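Local coordinates for LRR receptor-like serine/threonine-protein kinase RGI3 (PDB 5HZ0), which acts as a receptor for RGF peptide hormones, which maintain the root stem cell niche, and pairs with SERK co-receptors through its leucine-rich repeats once peptide is bound, at residues A[147-152]-A[171-176]; A[163-168]-A[187-192]; A[195-200]-A[217-222]. The protein carries 5 engineered substitutions. All coordinates share one frame; numbering follows the deposited sequence.

Contact 1. Residues A[147-152]-A[171-176]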
# COMPACT_ATOMS: atom_id res chain seq x y z
N ARG A 147 -9.03 -24.88 -12.52
CA ARG A 147 -8.69 -25.47 -11.23
C ARG A 147 -7.90 -26.74 -11.42
O ARG A 147 -7.62 -27.12 -12.55
CB ARG A 147 -9.95 -25.83 -10.42
CG ARG A 147 -10.80 -24.64 -10.03
CD ARG A 147 -12.06 -25.08 -9.28
NE ARG A 147 -11.75 -25.67 -7.98
CZ ARG A 147 -12.67 -26.18 -7.17
NH1 ARG A 147 -13.94 -26.16 -7.53
NH2 ARG A 147 -12.32 -26.70 -6.00
N GLY A 148 -7.57 -27.39 -10.32
CA GLY A 148 -6.88 -28.66 -10.40
C GLY A 148 -5.39 -28.43 -10.30
O GLY A 148 -4.93 -27.30 -10.28
N GLU A 149 -4.65 -29.52 -10.20
CA GLU A 149 -3.20 -29.45 -10.22
C GLU A 149 -2.69 -29.30 -11.65
O GLU A 149 -3.32 -29.76 -12.60
CB GLU A 149 -2.59 -30.70 -9.57
CG GLU A 149 -2.57 -30.67 -8.05
CD GLU A 149 -1.65 -31.73 -7.45
OE1 GLU A 149 -1.12 -31.51 -6.33
OE2 GLU A 149 -1.47 -32.79 -8.08
N LEU A 150 -1.55 -28.65 -11.82
CA LEU A 150 -0.92 -28.60 -13.13
C LEU A 150 -0.54 -30.03 -13.49
O LEU A 150 0.18 -30.69 -12.74
CB LEU A 150 0.32 -27.69 -13.10
CG LEU A 150 1.12 -27.51 -14.39
CD1 LEU A 150 0.31 -26.76 -15.45
CD2 LEU A 150 2.44 -26.80 -14.11
N PRO A 151 -1.04 -30.52 -14.63
CA PRO A 151 -0.82 -31.93 -14.95
C PRO A 151 0.64 -32.27 -15.19
O PRO A 151 1.40 -31.49 -15.77
CB PRO A 151 -1.64 -32.15 -16.22
CG PRO A 151 -1.76 -30.79 -16.83
CD PRO A 151 -1.81 -29.82 -15.68
N TRP A 152 1.02 -33.45 -14.72
CA TRP A 152 2.35 -33.99 -14.87
C TRP A 152 2.82 -33.91 -16.33
O TRP A 152 3.99 -33.56 -16.64
CB TRP A 152 2.31 -35.44 -14.39
CG TRP A 152 3.61 -36.10 -14.43
CD1 TRP A 152 4.08 -36.92 -15.41
CD2 TRP A 152 4.64 -36.01 -13.44
NE1 TRP A 152 5.35 -37.34 -15.10
CE2 TRP A 152 5.72 -36.80 -13.89
CE3 TRP A 152 4.77 -35.33 -12.22
CZ2 TRP A 152 6.90 -36.93 -13.16
CZ3 TRP A 152 5.94 -35.46 -11.51
CH2 TRP A 152 6.99 -36.26 -11.98
N SER A 171 -4.16 -25.42 -8.11
CA SER A 171 -3.80 -25.77 -6.74
C SER A 171 -2.77 -26.87 -6.72
O SER A 171 -2.32 -27.33 -7.76
CB SER A 171 -5.04 -26.24 -5.98
OG SER A 171 -5.57 -27.42 -6.56
N GLY A 172 -2.40 -27.31 -5.51
CA GLY A 172 -1.41 -28.36 -5.36
C GLY A 172 0.02 -27.93 -5.62
O GLY A 172 0.30 -26.75 -5.83
N LYS A 173 0.94 -28.88 -5.60
CA LYS A 173 2.35 -28.60 -5.85
C LYS A 173 2.66 -28.67 -7.35
O LYS A 173 2.08 -29.47 -8.08
CB LYS A 173 3.24 -29.57 -5.07
CG LYS A 173 3.08 -31.02 -5.47
CD LYS A 173 4.07 -31.91 -4.74
CE LYS A 173 3.40 -32.67 -3.63
NZ LYS A 173 2.86 -31.75 -2.59
N LEU A 174 3.55 -27.80 -7.82
CA LEU A 174 3.99 -27.88 -9.20
C LEU A 174 4.72 -29.19 -9.36
O LEU A 174 5.55 -29.53 -8.53
CB LEU A 174 4.95 -26.74 -9.53
CG LEU A 174 4.41 -25.32 -9.40
CD1 LEU A 174 5.51 -24.34 -9.67
CD2 LEU A 174 3.26 -25.13 -10.37
N PRO A 175 4.41 -29.94 -10.43
CA PRO A 175 4.98 -31.28 -10.61
C PRO A 175 6.48 -31.23 -10.87
O PRO A 175 6.97 -30.27 -11.44
CB PRO A 175 4.26 -31.78 -11.86
CG PRO A 175 3.91 -30.54 -12.62
CD PRO A 175 3.59 -29.51 -11.57
N ALA A 176 7.19 -32.28 -10.46
CA ALA A 176 8.63 -32.40 -10.69
C ALA A 176 8.90 -32.41 -12.20
O ALA A 176 10.00 -32.09 -12.67
CB ALA A 176 9.16 -33.65 -10.02
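Ser171 N donates a backbone hydrogen bond to Gly148 O (3.0 Å). Next to it, Glu149 CA makes a CA-H...O contact with Ser171 O at 3.4 Å. A second polar link is weak. Lys173 N points to Glu149 OE1 over 3.4 Å, with a bent N-H...O angle of 136°. The glutamate gets there by turning CG beside its own backbone N (chi1 -81°) and running extended across Gly172. Gly172 has no side chain to stand in the way of this carboxylate. Lys173 NZ lies 5.5 Å from Glu149 OE1. The charged groups do not touch, though some mild attraction is likely.

The apolar part centres on the Pro175 ring. Its CD meets Leu150 CD2 at 3.9 Å, the two side chains crossing at about a right angle. Its CB lies 3.6 Å from Trp152 CE3. The indole meets Pro175 obliquely with its six-membered ring, which also reaches Ala176, with CH2 3.9 Å from the alanine CB. Leu150 CD2 further touches Leu174 CD2 at 4.2 Å.

Both segments carry the Gly-x-Leu-Pro signature of plant-type leucine-rich repeats, so equivalent pieces of two successive repeats pack together, Leu150 and Leu174 being buried. The same pattern continues on both flanks. Arg147 bonds through its backbone to Gly123. Leu150 also packs on Leu170 of strand 169-172, and Leu174 on Leu194 of strand 193-194.

Contact 2. Residues A[163-168]-A[187-192]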
# COMPACT_ATOMS: atom_id res chain seq x y z
N LEU A 163 4.88 -19.95 -20.04
CA LEU A 163 3.74 -20.64 -19.42
C LEU A 163 3.09 -19.76 -18.37
O LEU A 163 3.69 -19.47 -17.34
CB LEU A 163 4.18 -21.95 -18.78
CG LEU A 163 3.06 -22.68 -18.01
CD1 LEU A 163 2.03 -23.27 -18.98
CD2 LEU A 163 3.58 -23.77 -17.06
N GLY A 164 1.84 -19.37 -18.57
CA GLY A 164 1.24 -18.66 -17.49
C GLY A 164 -0.21 -18.98 -17.32
O GLY A 164 -1.04 -19.06 -18.22
N LEU A 165 -0.42 -19.26 -16.04
CA LEU A 165 -1.64 -19.67 -15.38
C LEU A 165 -2.11 -18.69 -14.30
O LEU A 165 -2.73 -19.13 -13.36
CB LEU A 165 -1.51 -21.11 -14.90
CG LEU A 165 -1.27 -22.01 -16.12
CD1 LEU A 165 -0.63 -23.34 -15.75
CD2 LEU A 165 -2.57 -22.23 -16.89
N ALA A 166 -1.62 -17.46 -14.31
CA ALA A 166 -1.88 -16.52 -13.22
C ALA A 166 -3.36 -16.21 -13.01
O ALA A 166 -4.15 -16.24 -13.94
CB ALA A 166 -1.10 -15.24 -13.44
N GLU A 167 -3.71 -15.89 -11.77
CA GLU A 167 -5.10 -15.60 -11.40
C GLU A 167 -6.06 -16.70 -11.80
O GLU A 167 -7.11 -16.47 -12.41
CB GLU A 167 -5.55 -14.23 -11.91
CG GLU A 167 -5.00 -13.13 -11.06
CD GLU A 167 -5.50 -11.77 -11.47
OE1 GLU A 167 -6.68 -11.66 -11.83
OE2 GLU A 167 -4.70 -10.81 -11.43
N THR A 168 -5.66 -17.93 -11.48
CA THR A 168 -6.52 -19.08 -11.66
C THR A 168 -6.67 -19.75 -10.30
O THR A 168 -6.11 -19.31 -9.30
CB THR A 168 -5.90 -20.08 -12.65
OG1 THR A 168 -4.63 -20.52 -12.15
CG2 THR A 168 -5.72 -19.45 -14.01
N ILE A 187 7.84 -18.66 -16.23
CA ILE A 187 6.73 -19.37 -15.60
C ILE A 187 5.94 -18.38 -14.73
O ILE A 187 6.43 -17.92 -13.69
CB ILE A 187 7.25 -20.54 -14.73
CG1 ILE A 187 7.91 -21.60 -15.60
CG2 ILE A 187 6.09 -21.18 -13.92
CD1 ILE A 187 8.46 -22.78 -14.82
N ALA A 188 4.73 -18.02 -15.16
CA ALA A 188 3.93 -17.10 -14.35
C ALA A 188 2.66 -17.77 -13.82
O ALA A 188 1.63 -17.87 -14.51
CB ALA A 188 3.56 -15.86 -15.16
N ILE A 189 2.71 -18.17 -12.56
CA ILE A 189 1.50 -18.66 -11.92
C ILE A 189 1.39 -17.97 -10.58
O ILE A 189 1.77 -18.53 -9.55
CB ILE A 189 1.62 -20.18 -11.72
CG1 ILE A 189 2.33 -20.82 -12.94
CG2 ILE A 189 0.25 -20.82 -11.48
CD1 ILE A 189 2.43 -22.34 -12.92
N TYR A 190 0.67 -16.85 -10.57
CA TYR A 190 0.65 -15.98 -9.41
C TYR A 190 -0.78 -15.57 -9.11
O TYR A 190 -1.61 -15.51 -10.02
CB TYR A 190 1.56 -14.75 -9.59
CG TYR A 190 1.26 -13.89 -10.81
CD1 TYR A 190 0.25 -12.95 -10.80
CD2 TYR A 190 2.04 -14.00 -11.98
CE1 TYR A 190 -0.01 -12.17 -11.90
CE2 TYR A 190 1.79 -13.22 -13.09
CZ TYR A 190 0.76 -12.31 -13.05
OH TYR A 190 0.50 -11.53 -14.16
N THR A 191 -1.05 -15.30 -7.83
CA THR A 191 -2.40 -15.00 -7.37
C THR A 191 -3.30 -16.18 -7.74
O THR A 191 -4.31 -16.04 -8.43
CB THR A 191 -2.91 -13.69 -7.97
OG1 THR A 191 -1.83 -12.73 -7.98
CG2 THR A 191 -4.09 -13.14 -7.16
N SER A 192 -2.87 -17.36 -7.30
CA SER A 192 -3.56 -18.62 -7.54
C SER A 192 -3.68 -19.40 -6.24
O SER A 192 -3.57 -18.83 -5.15
CB SER A 192 -2.85 -19.45 -8.62
OG SER A 192 -3.19 -18.99 -9.92
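This is a buried parallel strand pairing that runs on into two peptide-binding loops. It joins strands 162-164 and 186-188, neighbouring parallel strands on the concave side of the leucine-rich-repeat solenoid. Leu163 and Ile187 pair and put their side chains on one face. The Ala188 methyl lies on the other, and Gly164 pairs with Ala188 through backbone alone. Ala188 N bonds to Leu163 O (2.8 Å), and Leu165 N to Ala188 O (2.9 Å). Beyond the strands, Glu167 N bonds to Tyr190 O (2.8 Å).

Ala166 CB sits over the centre of the Tyr190 ring, 3.4 Å from the centroid and 7° off the ring normal, a CH-pi contact. With CG between the backbone N and carbonyl carbon (chi1 56°), the Tyr190 ring is brought to Ala166, and chi2 near 81° turns its face to the methyl. The ring also stacks with Tyr214, and the hydroxyl bonds to the backbone of the bound peptide. Glu167 and Thr191 lie side by side, CG to CB 3.8 Å; Glu167 OE2 bonds to the peptide backbone and Thr191 OG1 to Gln215. Ser192 OG is near both Thr168 O (3.0 Å) and Thr168 OG1 (3.1 Å), and its single proton may serve either. Thr168 OG1 in turn donates to Leu165 O.

A leucine in place of Tyr190 would probably leave the peptide backbone without its hydroxyl partner and Ala166 without a flat face to rest on.

Ala166 N bonds to a modified side chain of the peptide. Backbone bonds and ring packing thus hold in place the very groups that read the hormone.

Contact 3. Residues A[195-200]-A[217-222]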
# COMPACT_ATOMS: atom_id res chain seq x y z
N SER A 195 -0.02 -24.76 -3.41
CA SER A 195 0.52 -25.08 -2.09
C SER A 195 1.57 -26.18 -2.21
O SER A 195 1.83 -26.68 -3.30
CB SER A 195 -0.58 -25.49 -1.09
OG SER A 195 -1.69 -26.15 -1.70
N GLY A 196 2.18 -26.56 -1.10
CA GLY A 196 3.33 -27.45 -1.17
C GLY A 196 4.58 -26.70 -1.60
O GLY A 196 4.53 -25.50 -1.89
N PRO A 197 5.71 -27.41 -1.62
CA PRO A 197 7.01 -26.81 -1.95
C PRO A 197 7.24 -26.61 -3.45
O PRO A 197 6.69 -27.36 -4.26
CB PRO A 197 8.01 -27.85 -1.43
CG PRO A 197 7.29 -29.15 -1.55
CD PRO A 197 5.83 -28.83 -1.26
N ILE A 198 8.03 -25.59 -3.79
CA ILE A 198 8.59 -25.46 -5.12
C ILE A 198 9.45 -26.70 -5.28
O ILE A 198 10.25 -27.01 -4.41
CB ILE A 198 9.47 -24.19 -5.25
CG1 ILE A 198 8.60 -22.92 -5.13
CG2 ILE A 198 10.25 -24.20 -6.57
CD1 ILE A 198 9.27 -21.79 -4.42
N PRO A 199 9.27 -27.45 -6.38
CA PRO A 199 10.08 -28.67 -6.53
C PRO A 199 11.52 -28.34 -6.91
O PRO A 199 11.76 -27.45 -7.72
CB PRO A 199 9.38 -29.42 -7.67
CG PRO A 199 8.68 -28.35 -8.45
CD PRO A 199 8.33 -27.24 -7.50
N ASP A 200 12.46 -29.08 -6.33
CA ASP A 200 13.87 -28.92 -6.64
C ASP A 200 14.18 -29.09 -8.13
O ASP A 200 15.08 -28.43 -8.66
CB ASP A 200 14.72 -29.88 -5.81
CG ASP A 200 14.75 -29.48 -4.36
OD1 ASP A 200 13.82 -29.86 -3.62
OD2 ASP A 200 15.69 -28.77 -3.95
N SER A 217 -0.10 -20.22 -1.61
CA SER A 217 0.20 -20.81 -0.30
C SER A 217 1.47 -21.64 -0.21
O SER A 217 1.62 -22.42 0.72
CB SER A 217 -1.02 -21.49 0.30
OG SER A 217 -2.02 -20.50 0.50
N ILE A 218 2.33 -21.53 -1.21
CA ILE A 218 3.53 -22.37 -1.29
C ILE A 218 4.30 -22.41 0.02
O ILE A 218 4.51 -21.39 0.68
CB ILE A 218 4.48 -21.88 -2.41
CG1 ILE A 218 3.83 -22.06 -3.79
CG2 ILE A 218 5.83 -22.59 -2.35
CD1 ILE A 218 4.64 -21.47 -4.93
N SER A 219 4.72 -23.61 0.38
CA SER A 219 5.31 -23.85 1.69
C SER A 219 6.65 -24.49 1.44
O SER A 219 7.10 -24.56 0.30
CB SER A 219 4.44 -24.81 2.50
OG SER A 219 4.51 -26.12 1.95
N GLY A 220 7.30 -24.97 2.50
CA GLY A 220 8.63 -25.52 2.34
C GLY A 220 9.62 -24.38 2.22
O GLY A 220 9.30 -23.23 2.54
N SER A 221 10.84 -24.67 1.77
CA SER A 221 11.82 -23.63 1.58
C SER A 221 12.14 -23.40 0.09
O SER A 221 11.67 -24.14 -0.77
CB SER A 221 13.09 -23.99 2.33
OG SER A 221 13.41 -25.35 2.12
N ILE A 222 12.96 -22.38 -0.19
CA ILE A 222 13.38 -22.04 -1.55
C ILE A 222 14.49 -23.00 -1.96
O ILE A 222 15.55 -23.04 -1.33
CB ILE A 222 13.88 -20.56 -1.65
CG1 ILE A 222 12.74 -19.61 -1.31
CG2 ILE A 222 14.39 -20.26 -3.05
CD1 ILE A 222 13.17 -18.33 -0.67
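Gly196 O gathers the close-packed part of this contact, together with the buried pair Ile198 and Ile218. The carbonyl accepts a hydrogen bond from Ser219 N (3.0 Å, 164° at the hydrogen). Ile218 CG2 lies against the same oxygen and also reaches Ile198 CG1, at 3.9 Å, the side chains crossing at about a right angle. In Ile218, CG1 sits beside the backbone N (chi1 -66°), which leaves CG2 anti to that N and turned to these partners. Pro197 CA answers with a CA-H...O contact to Ser219 O at 3.2 Å. Ser219 OG rests 3.6 Å from Gly196 CA.

The outer side is looser. Ser195 CA comes no nearer to Ser217 than 4.0 Å, at Ser217 O, and Ser217 is exposed. The Pro197 ring is largely in solvent. The backbones also spread apart. The CA atoms of Ser195 and Ile218 are 4.1 Å apart, those of Ile198 and Ile222 6.9 Å.

Gly196, Ile198 and Pro199 follow the Gly-x-Ile-Pro pattern of plant-type leucine-rich repeats, and the pattern recurs from Gly220. The contact therefore joins matching loops of two successive repeats. Segment 195-200 follows strand 193-194, and segment 217-222 lies between strands 210-212 and 234-236. Gly220 bonds forward to Val243, while Ile218 packs on Leu213 and Leu242.

Overall arrangement
The three contacts join consecutive turns of one leucine-rich-repeat solenoid, the predicted extracellular part of the receptor; the kinase domain lies outside this chain. Contact 1 joins predicted repeats 7 and 8, contact 2 joins 8 and 9, and their segments alternate along the chain. Contact 3 follows and joins 9 and 10. The centres of contacts 1 and 2 lie about 12 Å apart, as do those of 1 and 3; those of 2 and 3, about 15 Å. Leu150 packs on Leu165, and Leu174 on Ile189, so contacts 1 and 2 share a core. Gly172 O probably bonds to Ser195 N, tying contact 1 to contact 3. Contact 2 faces the bound peptide; the others stack the loops beyond the inner strands.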